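Long-range contacts in 11R-lipoxygenase (Gersemia fruticosa, PDB 3VF1), which probably inserts molecular oxygen into polyunsaturated fatty acids at a non-heme iron centre, as lipoxygenases do, with calcium regulating its activity: residues V132-P141 / I150-V158; I503-Y514 / D652-F662. All blocks are in the same frame, centred on the assembly; numbering follows the deposited sequence.

Interaction 1 of 2, residues V132-P141 / I150-V158; sequences VVYEGKAILP and IAEQRTKEV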
loop_
_atom_site.group_PDB
_atom_site.type_symbol
_atom_site.label_atom_id
_atom_site.label_comp_id
_atom_site.label_asym_id
_atom_site.label_seq_id
_atom_site.Cartn_x
_atom_site.Cartn_y
_atom_site.Cartn_z
ATOM N N VAL A 132 3.501 16.981 23.981
ATOM C CA VAL A 132 3.378 16.202 25.210
ATOM C C VAL A 132 3.532 14.713 24.909
ATOM O O VAL A 132 2.856 14.171 24.037
ATOM C CB VAL A 132 2.027 16.452 25.917
ATOM C CG1 VAL A 132 0.855 16.136 24.990
ATOM C CG2 VAL A 132 1.938 15.631 27.197
ATOM N N VAL A 133 4.431 14.060 25.638
ATOM C CA VAL A 133 4.749 12.658 25.394
ATOM C C VAL A 133 4.498 11.809 26.636
ATOM O O VAL A 133 5.056 12.073 27.699
ATOM C CB VAL A 133 6.223 12.497 24.975
ATOM C CG1 VAL A 133 6.516 11.052 24.598
ATOM C CG2 VAL A 133 6.554 13.432 23.823
ATOM N N TYR A 134 3.660 10.786 26.495
ATOM C CA TYR A 134 3.383 9.870 27.596
ATOM C C TYR A 134 4.555 8.928 27.811
ATOM O O TYR A 134 5.457 8.843 26.978
ATOM C CB TYR A 134 2.139 9.030 27.307
ATOM C CG TYR A 134 0.892 9.825 27.006
ATOM C CD1 TYR A 134 0.036 10.224 28.023
ATOM C CD2 TYR A 134 0.559 10.159 25.703
ATOM C CE1 TYR A 134 -1.110 10.941 27.748
ATOM C CE2 TYR A 134 -0.579 10.874 25.421
ATOM C CZ TYR A 134 -1.410 11.263 26.444
ATOM O OH TYR A 134 -2.545 11.975 26.143
ATOM N N GLU A 135 4.531 8.212 28.929
ATOM C CA GLU A 135 5.510 7.166 29.188
ATOM C C GLU A 135 5.107 5.920 28.400
ATOM O O GLU A 135 3.928 5.718 28.112
ATOM C CB GLU A 135 5.582 6.872 30.688
ATOM C CG GLU A 135 6.850 6.159 31.135
ATOM C CD GLU A 135 6.777 4.653 30.965
ATOM O OE1 GLU A 135 5.654 4.116 30.869
ATOM O OE2 GLU A 135 7.846 4.004 30.931
ATOM N N GLY A 136 6.091 5.095 28.049
ATOM C CA GLY A 136 5.880 3.954 27.169
ATOM C C GLY A 136 4.588 3.187 27.385
ATOM O O GLY A 136 3.856 2.917 26.432
ATOM N N LYS A 137 4.314 2.830 28.637
ATOM C CA LYS A 137 3.136 2.038 28.990
ATOM C C LYS A 137 1.890 2.472 28.215
ATOM O O LYS A 137 1.544 3.653 28.188
ATOM C CB LYS A 137 2.875 2.156 30.495
ATOM C CG LYS A 137 1.945 1.100 31.069
ATOM C CD LYS A 137 1.623 1.403 32.528
ATOM C CE LYS A 137 0.769 0.313 33.165
ATOM N NZ LYS A 137 1.547 -0.926 33.452
ATOM N N ALA A 138 1.219 1.510 27.586
ATOM C CA ALA A 138 -0.020 1.782 26.864
ATOM C C ALA A 138 -1.205 1.649 27.813
ATOM O O ALA A 138 -1.267 0.716 28.614
ATOM C CB ALA A 138 -0.170 0.833 25.683
ATOM N N ILE A 139 -2.148 2.581 27.716
ATOM C CA ILE A 139 -3.244 2.662 28.675
ATOM C C ILE A 139 -4.580 2.947 27.999
ATOM O O ILE A 139 -4.742 3.966 27.327
ATOM C CB ILE A 139 -2.978 3.769 29.714
ATOM C CG1 ILE A 139 -1.650 3.519 30.430
ATOM C CG2 ILE A 139 -4.120 3.846 30.717
ATOM C CD1 ILE A 139 -1.191 4.675 31.287
ATOM N N LEU A 140 -5.536 2.043 28.185
ATOM C CA LEU A 140 -6.891 2.244 27.686
ATOM C C LEU A 140 -7.599 3.307 28.518
ATOM O O LEU A 140 -7.287 3.485 29.695
ATOM C CB LEU A 140 -7.674 0.932 27.750
ATOM C CG LEU A 140 -7.137 -0.206 26.883
ATOM C CD1 LEU A 140 -7.829 -1.517 27.223
ATOM C CD2 LEU A 140 -7.319 0.130 25.414
ATOM N N PRO A 141 -8.560 4.019 27.913
ATOM C CA PRO A 141 -9.296 5.051 28.651
ATOM C C PRO A 141 -10.141 4.452 29.770
ATOM O O PRO A 141 -10.315 5.076 30.816
ATOM C CB PRO A 141 -10.188 5.681 27.579
ATOM C CG PRO A 141 -10.350 4.623 26.548
ATOM C CD PRO A 141 -9.058 3.865 26.535
ATOM N N ILE A 150 -3.604 11.580 33.314
ATOM C CA ILE A 150 -3.616 10.923 32.011
ATOM C C ILE A 150 -4.943 11.189 31.308
ATOM O O ILE A 150 -4.974 11.608 30.152
ATOM C CB ILE A 150 -3.447 9.397 32.146
ATOM C CG1 ILE A 150 -2.113 9.055 32.814
ATOM C CG2 ILE A 150 -3.539 8.728 30.781
ATOM C CD1 ILE A 150 -0.905 9.334 31.955
ATOM N N ALA A 151 -6.035 10.942 32.025
ATOM C CA ALA A 151 -7.376 11.040 31.465
ATOM C C ALA A 151 -7.685 12.438 30.932
ATOM O O ALA A 151 -8.404 12.586 29.943
ATOM C CB ALA A 151 -8.405 10.638 32.512
ATOM N N GLU A 152 -7.149 13.460 31.588
ATOM C CA GLU A 152 -7.396 14.837 31.171
ATOM C C GLU A 152 -6.527 15.216 29.978
ATOM O O GLU A 152 -6.934 16.012 29.133
ATOM C CB GLU A 152 -7.146 15.804 32.330
ATOM C CG GLU A 152 -8.201 15.739 33.424
ATOM C CD GLU A 152 -7.998 16.791 34.499
ATOM O OE1 GLU A 152 -6.972 17.503 34.453
ATOM O OE2 GLU A 152 -8.869 16.906 35.388
ATOM N N GLN A 153 -5.331 14.641 29.912
ATOM C CA GLN A 153 -4.400 14.944 28.835
ATOM C C GLN A 153 -4.852 14.328 27.512
ATOM O O GLN A 153 -4.930 15.015 26.494
ATOM C CB GLN A 153 -2.997 14.446 29.189
ATOM C CG GLN A 153 -1.951 14.759 28.130
ATOM C CD GLN A 153 -1.906 16.232 27.773
ATOM O OE1 GLN A 153 -2.018 16.601 26.605
ATOM N NE2 GLN A 153 -1.740 17.082 28.780
ATOM N N ARG A 154 -5.154 13.032 27.536
ATOM C CA ARG A 154 -5.538 12.313 26.326
ATOM C C ARG A 154 -6.750 12.937 25.649
ATOM O O ARG A 154 -6.903 12.849 24.431
ATOM C CB ARG A 154 -5.809 10.840 26.643
ATOM C CG ARG A 154 -6.999 10.596 27.555
ATOM C CD ARG A 154 -6.933 9.206 28.166
ATOM N NE ARG A 154 -6.859 8.165 27.144
ATOM C CZ ARG A 154 -6.307 6.967 27.322
ATOM N NH1 ARG A 154 -5.765 6.636 28.486
ATOM N NH2 ARG A 154 -6.291 6.095 26.324
ATOM N N THR A 155 -7.610 13.572 26.437
ATOM C CA THR A 155 -8.787 14.236 25.896
ATOM C C THR A 155 -8.375 15.504 25.153
ATOM O O THR A 155 -8.955 15.854 24.125
ATOM C CB THR A 155 -9.785 14.603 27.006
ATOM O OG1 THR A 155 -10.172 13.420 27.717
ATOM C CG2 THR A 155 -11.023 15.265 26.421
ATOM N N LYS A 156 -7.365 16.185 25.682
ATOM C CA LYS A 156 -6.857 17.408 25.075
ATOM C C LYS A 156 -6.063 17.099 23.810
ATOM O O LYS A 156 -6.200 17.782 22.797
ATOM C CB LYS A 156 -5.977 18.162 26.074
ATOM C CG LYS A 156 -5.258 19.369 25.492
ATOM C CD LYS A 156 -4.399 20.054 26.543
ATOM C CE LYS A 156 -3.512 21.129 25.932
ATOM N NZ LYS A 156 -4.297 22.205 25.263
ATOM N N GLU A 157 -5.229 16.065 23.879
ATOM C CA GLU A 157 -4.409 15.659 22.746
ATOM C C GLU A 157 -5.283 15.396 21.524
ATOM O O GLU A 157 -5.077 15.980 20.459
ATOM C CB GLU A 157 -3.621 14.398 23.097
ATOM C CG GLU A 157 -2.558 14.020 22.080
ATOM C CD GLU A 157 -1.934 12.666 22.367
ATOM O OE1 GLU A 157 -2.607 11.828 23.004
ATOM O OE2 GLU A 157 -0.774 12.438 21.960
ATOM N N VAL A 158 -6.263 14.514 21.692
ATOM C CA VAL A 158 -7.181 14.164 20.617
ATOM C C VAL A 158 -7.949 15.386 20.122
ATOM O O VAL A 158 -8.217 15.518 18.927
ATOM C CB VAL A 158 -8.185 13.090 21.078
ATOM C CG1 VAL A 158 -9.299 12.917 20.055
ATOM C CG2 VAL A 158 -7.470 11.770 21.326
#
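Ile139 O receives two hydrogen bonds from Arg154, whose NH1 and NH2 both point a hydrogen at this one oxygen. NH2 lies 2.8 Å from Ile139 O in the carbonyl plane, whereas NH1, at 3.1 Å from Ile139 O, sits 56° above that plane. The oxygen itself stays within the guanidinium plane, one face of which is covered by Pro141, with CA of Pro141 over the centre of the group. A chi1 of 65° tucks Arg154 CG in over its own backbone, and a kink at chi3 then carries the guanidinium to Ile139 O. Tyr134 makes the second polar link: its OH donates to Glu157 OE1 over 3.1 Å, meeting the carboxylate from above its plane. Strand 130-134 is an edge strand of the PLAT beta sandwich, so these bonds tie the last strand of that domain, and the linker after it, to helix 148-164. Ile150 CD1 lies at the ring edge, 4.1 Å from Tyr134 CD1, and Gln153 CG comes to 3.5 Å from Tyr134 OH, the amide plane 63° from the ring. Further back along the strand, Val132 CG1 meets Gln153 OE1 at 3.3 Å. In the second shell, Glu526 forms a salt bridge with Arg154 NE, Asn146 is hydrogen-bonded to Arg154 NH1, and Ser413 to Glu157 OE2.

Interaction 2 of 2, residues I503-Y514 / D652-F662; sequences IHQFVQDIIQIY and DAAAHAAMAKF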
loop_
_atom_site.group_PDB
_atom_site.type_symbol
_atom_site.label_atom_id
_atom_site.label_comp_id
_atom_site.label_asym_id
_atom_site.label_seq_id
_atom_site.Cartn_x
_atom_site.Cartn_y
_atom_site.Cartn_z
ATOM N N ILE A 503 0.166 -12.415 10.767
ATOM C CA ILE A 503 -0.195 -11.064 11.179
ATOM C C ILE A 503 -1.437 -11.092 12.064
ATOM O O ILE A 503 -1.556 -10.309 13.004
ATOM C CB ILE A 503 -0.462 -10.153 9.968
ATOM C CG1 ILE A 503 0.849 -9.840 9.247
ATOM C CG2 ILE A 503 -1.128 -8.857 10.413
ATOM C CD1 ILE A 503 0.667 -9.127 7.922
ATOM N N HIS A 504 -2.362 -11.994 11.760
ATOM C CA HIS A 504 -3.572 -12.129 12.561
ATOM C C HIS A 504 -3.214 -12.574 13.972
ATOM O O HIS A 504 -3.817 -12.129 14.944
ATOM C CB HIS A 504 -4.533 -13.137 11.932
ATOM C CG HIS A 504 -5.827 -13.271 12.671
ATOM N ND1 HIS A 504 -6.000 -14.156 13.714
ATOM C CD2 HIS A 504 -7.009 -12.628 12.525
ATOM C CE1 HIS A 504 -7.233 -14.054 14.175
ATOM N NE2 HIS A 504 -7.867 -13.134 13.469
ATOM N N GLN A 505 -2.225 -13.457 14.075
ATOM C CA GLN A 505 -1.770 -13.943 15.368
ATOM C C GLN A 505 -1.145 -12.808 16.174
ATOM O O GLN A 505 -1.396 -12.674 17.371
ATOM C CB GLN A 505 -0.757 -15.075 15.188
ATOM C CG GLN A 505 -0.344 -15.739 16.487
ATOM C CD GLN A 505 -1.516 -16.378 17.202
ATOM O OE1 GLN A 505 -2.251 -17.174 16.620
ATOM N NE2 GLN A 505 -1.705 -16.022 18.469
ATOM N N PHE A 506 -0.332 -11.991 15.512
ATOM C CA PHE A 506 0.336 -10.876 16.175
ATOM C C PHE A 506 -0.670 -9.863 16.709
ATOM O O PHE A 506 -0.594 -9.452 17.865
ATOM C CB PHE A 506 1.309 -10.188 15.216
ATOM C CG PHE A 506 1.848 -8.884 15.734
ATOM C CD1 PHE A 506 2.589 -8.844 16.903
ATOM C CD2 PHE A 506 1.619 -7.701 15.051
ATOM C CE1 PHE A 506 3.086 -7.650 17.383
ATOM C CE2 PHE A 506 2.118 -6.503 15.527
ATOM C CZ PHE A 506 2.851 -6.476 16.694
ATOM N N VAL A 507 -1.610 -9.459 15.864
ATOM C CA VAL A 507 -2.629 -8.499 16.265
ATOM C C VAL A 507 -3.453 -9.042 17.425
ATOM O O VAL A 507 -3.802 -8.306 18.344
ATOM C CB VAL A 507 -3.563 -8.148 15.091
ATOM C CG1 VAL A 507 -4.782 -7.377 15.582
ATOM C CG2 VAL A 507 -2.811 -7.345 14.040
ATOM N N GLN A 508 -3.756 -10.334 17.385
ATOM C CA GLN A 508 -4.530 -10.967 18.444
ATOM C C GLN A 508 -3.761 -10.953 19.761
ATOM O O GLN A 508 -4.334 -10.693 20.818
ATOM C CB GLN A 508 -4.882 -12.405 18.064
ATOM C CG GLN A 508 -5.753 -13.116 19.086
ATOM C CD GLN A 508 -6.218 -14.479 18.610
ATOM O OE1 GLN A 508 -5.549 -15.488 18.830
ATOM N NE2 GLN A 508 -7.371 -14.513 17.952
ATOM N N ASP A 509 -2.464 -11.234 19.693
ATOM C CA ASP A 509 -1.621 -11.235 20.882
ATOM C C ASP A 509 -1.611 -9.857 21.535
ATOM O O ASP A 509 -1.794 -9.736 22.745
ATOM C CB ASP A 509 -0.193 -11.659 20.535
ATOM C CG ASP A 509 -0.092 -13.127 20.168
ATOM O OD1 ASP A 509 -1.070 -13.868 20.403
ATOM O OD2 ASP A 509 0.969 -13.541 19.654
ATOM N N ILE A 510 -1.404 -8.821 20.729
ATOM C CA ILE A 510 -1.359 -7.455 21.235
ATOM C C ILE A 510 -2.685 -7.066 21.873
ATOM O O ILE A 510 -2.720 -6.537 22.982
ATOM C CB ILE A 510 -1.039 -6.449 20.111
ATOM C CG1 ILE A 510 0.376 -6.680 19.572
ATOM C CG2 ILE A 510 -1.189 -5.018 20.613
ATOM C CD1 ILE A 510 1.468 -6.549 20.616
ATOM N N ILE A 511 -3.778 -7.333 21.169
ATOM C CA ILE A 511 -5.104 -6.949 21.637
ATOM C C ILE A 511 -5.492 -7.669 22.928
ATOM O O ILE A 511 -6.152 -7.092 23.790
ATOM C CB ILE A 511 -6.170 -7.217 20.558
ATOM C CG1 ILE A 511 -5.966 -6.276 19.368
ATOM C CG2 ILE A 511 -7.575 -7.046 21.126
ATOM C CD1 ILE A 511 -6.087 -4.803 19.709
ATOM N N GLN A 512 -5.081 -8.925 23.065
ATOM C CA GLN A 512 -5.430 -9.704 24.251
ATOM C C GLN A 512 -4.566 -9.340 25.457
ATOM O O GLN A 512 -4.844 -9.768 26.576
ATOM C CB GLN A 512 -5.340 -11.203 23.957
ATOM C CG GLN A 512 -6.460 -11.704 23.055
ATOM C CD GLN A 512 -6.466 -13.213 22.903
ATOM O OE1 GLN A 512 -5.599 -13.908 23.436
ATOM N NE2 GLN A 512 -7.450 -13.727 22.173
ATOM N N ILE A 513 -3.523 -8.548 25.229
ATOM C CA ILE A 513 -2.706 -8.031 26.320
ATOM C C ILE A 513 -3.435 -6.909 27.054
ATOM O O ILE A 513 -3.302 -6.765 28.271
ATOM C CB ILE A 513 -1.351 -7.494 25.808
ATOM C CG1 ILE A 513 -0.413 -8.653 25.463
ATOM C CG2 ILE A 513 -0.693 -6.603 26.854
ATOM C CD1 ILE A 513 0.860 -8.225 24.759
ATOM N N TYR A 514 -4.209 -6.121 26.313
ATOM C CA TYR A 514 -4.854 -4.934 26.871
ATOM C C TYR A 514 -6.361 -5.105 27.057
ATOM O O TYR A 514 -6.945 -4.532 27.977
ATOM C CB TYR A 514 -4.557 -3.724 25.983
ATOM C CG TYR A 514 -3.078 -3.468 25.834
ATOM C CD1 TYR A 514 -2.377 -2.757 26.797
ATOM C CD2 TYR A 514 -2.376 -3.955 24.741
ATOM C CE1 TYR A 514 -1.022 -2.530 26.673
ATOM C CE2 TYR A 514 -1.019 -3.732 24.607
ATOM C CZ TYR A 514 -0.348 -3.018 25.576
ATOM O OH TYR A 514 1.003 -2.793 25.451
ATOM N N ASP A 652 5.550 -1.618 27.152
ATOM C CA ASP A 652 5.208 -2.827 27.889
ATOM C C ASP A 652 6.019 -4.019 27.393
ATOM O O ASP A 652 6.071 -4.290 26.195
ATOM C CB ASP A 652 3.713 -3.124 27.758
ATOM C CG ASP A 652 2.846 -1.936 28.134
ATOM O OD1 ASP A 652 2.654 -1.697 29.344
ATOM O OD2 ASP A 652 2.354 -1.245 27.218
ATOM N N ALA A 653 6.646 -4.729 28.324
ATOM C CA ALA A 653 7.495 -5.865 27.984
ATOM C C ALA A 653 6.687 -6.994 27.346
ATOM O O ALA A 653 7.233 -7.811 26.605
ATOM C CB ALA A 653 8.220 -6.368 29.223
ATOM N N ALA A 654 5.391 -7.037 27.637
ATOM C CA ALA A 654 4.517 -8.053 27.061
ATOM C C ALA A 654 4.321 -7.803 25.567
ATOM O O ALA A 654 4.202 -8.743 24.780
ATOM C CB ALA A 654 3.180 -8.071 27.778
ATOM N N ALA A 655 4.284 -6.533 25.182
ATOM C CA ALA A 655 4.158 -6.166 23.776
ATOM C C ALA A 655 5.416 -6.577 23.017
ATOM O O ALA A 655 5.340 -7.091 21.903
ATOM C CB ALA A 655 3.919 -4.673 23.637
ATOM N N HIS A 656 6.574 -6.352 23.631
ATOM C CA HIS A 656 7.849 -6.722 23.030
ATOM C C HIS A 656 7.919 -8.225 22.784
ATOM O O HIS A 656 8.472 -8.672 21.779
ATOM C CB HIS A 656 9.005 -6.283 23.931
ATOM C CG HIS A 656 9.120 -4.798 24.080
ATOM N ND1 HIS A 656 9.691 -4.202 25.185
ATOM C CD2 HIS A 656 8.739 -3.789 23.263
ATOM C CE1 HIS A 656 9.654 -2.889 25.041
ATOM N NE2 HIS A 656 9.083 -2.612 23.883
ATOM N N ALA A 657 7.356 -9.002 23.703
ATOM C CA ALA A 657 7.328 -10.452 23.556
ATOM C C ALA A 657 6.478 -10.844 22.352
ATOM O O ALA A 657 6.835 -11.748 21.599
ATOM C CB ALA A 657 6.789 -11.102 24.819
ATOM N N ALA A 658 5.353 -10.157 22.176
ATOM C CA ALA A 658 4.463 -10.426 21.055
ATOM C C ALA A 658 5.151 -10.076 19.739
ATOM O O ALA A 658 5.079 -10.832 18.767
ATOM C CB ALA A 658 3.174 -9.637 21.204
ATOM N N MET A 659 5.820 -8.928 19.720
ATOM C CA MET A 659 6.538 -8.470 18.539
ATOM C C MET A 659 7.685 -9.413 18.177
ATOM O O MET A 659 7.949 -9.652 17.003
ATOM C CB MET A 659 7.081 -7.057 18.768
ATOM C CG MET A 659 6.047 -5.960 18.569
ATOM S SD MET A 659 6.532 -4.383 19.304
ATOM C CE MET A 659 8.283 -4.345 18.927
ATOM N N ALA A 660 8.366 -9.945 19.186
ATOM C CA ALA A 660 9.490 -10.845 18.948
ATOM C C ALA A 660 9.003 -12.172 18.372
ATOM O O ALA A 660 9.638 -12.745 17.488
ATOM C CB ALA A 660 10.266 -11.074 20.235
ATOM N N LYS A 661 7.876 -12.655 18.881
ATOM C CA LYS A 661 7.262 -13.877 18.377
ATOM C C LYS A 661 6.850 -13.671 16.922
ATOM O O LYS A 661 6.964 -14.574 16.091
ATOM C CB LYS A 661 6.044 -14.231 19.228
ATOM C CG LYS A 661 5.201 -15.382 18.701
ATOM C CD LYS A 661 3.874 -15.450 19.443
ATOM C CE LYS A 661 2.928 -16.462 18.823
ATOM N NZ LYS A 661 1.551 -16.326 19.374
ATOM N N PHE A 662 6.371 -12.465 16.635
ATOM C CA PHE A 662 6.003 -12.062 15.284
ATOM C C PHE A 662 7.204 -12.195 14.350
ATOM O O PHE A 662 7.125 -12.851 13.311
ATOM C CB PHE A 662 5.498 -10.616 15.321
ATOM C CG PHE A 662 4.910 -10.126 14.027
ATOM C CD1 PHE A 662 4.004 -10.894 13.314
ATOM C CD2 PHE A 662 5.243 -8.871 13.543
ATOM C CE1 PHE A 662 3.459 -10.422 12.131
ATOM C CE2 PHE A 662 4.700 -8.396 12.366
ATOM C CZ PHE A 662 3.807 -9.171 11.660
HETATM O O HOH W 1 2.739 -12.554 17.809
#
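Ile503 packs CG1 3.9 Å from Phe662 CZ. Gln505 turns its amide along its own helix, where NE2 donates to Asp509 OD1. Phe506 forms an offset stack with Phe662: the centroids are 4.4 Å apart and the planes 16° from parallel, although the two side chains reach the stack almost at right angles to each other. In both phenylalanines CG lies opposite the backbone N (chi1 169° for Phe506), which sends each ring across the interface, and Met659 CG packs 3.6 Å from Phe506 CE1. Asp509 follows with a salt bridge, Lys661 NZ lying 2.9 Å from Asp509 OD2 on its syn lone pair. With Gln505 on OD1, and a water joining OD2 to Ala658 O, both carboxylate oxygens are engaged. An alanine in place of Asp509 is likely to leave the Lys661 ammonium without its carboxylate mate and the Gln505 amide free to turn. Ile510 CD1 rests 3.6 Å from Ala658 CB, and Ile513 CD1 approaches Ala654 O to 3.4 Å. Tyr514 OH finally donates to Asp652 OD2 over 2.7 Å, from above the carboxylate plane. Segments 503-514 and 653-662 run antiparallel, at 171°, their axes approaching to 9.4 Å, with the small side chains of Ala654, Ala655 and Ala658 in the interface; helix 416-425 packs on Phe506 and Ile510, and helix 557-579 on Ile503.

In the fold
From the N terminus, the chain passes through the PLAT beta sandwich to its last strand, 130-134. Interaction 1 then closes a short loop of eight residues, bringing helix 148-164 back against that strand and the linker. Interaction 2 opens much later and spans 137 residues, joining helix 491-514 to helix 653-676 within the lipoxygenase family region. The two contacts therefore follow in series, neither nested nor crossed. They lie about 21 Å apart, centre to centre, yet they touch: Ala138 N probably donates to Asp652 OD2 at 3.0 Å, and Leu140 CD1 packs 3.2 Å from Tyr514 O. The linker that follows strand 130-134, residues 135-141, thus connects the PLAT sandwich to the adjoining ends of the helix pair.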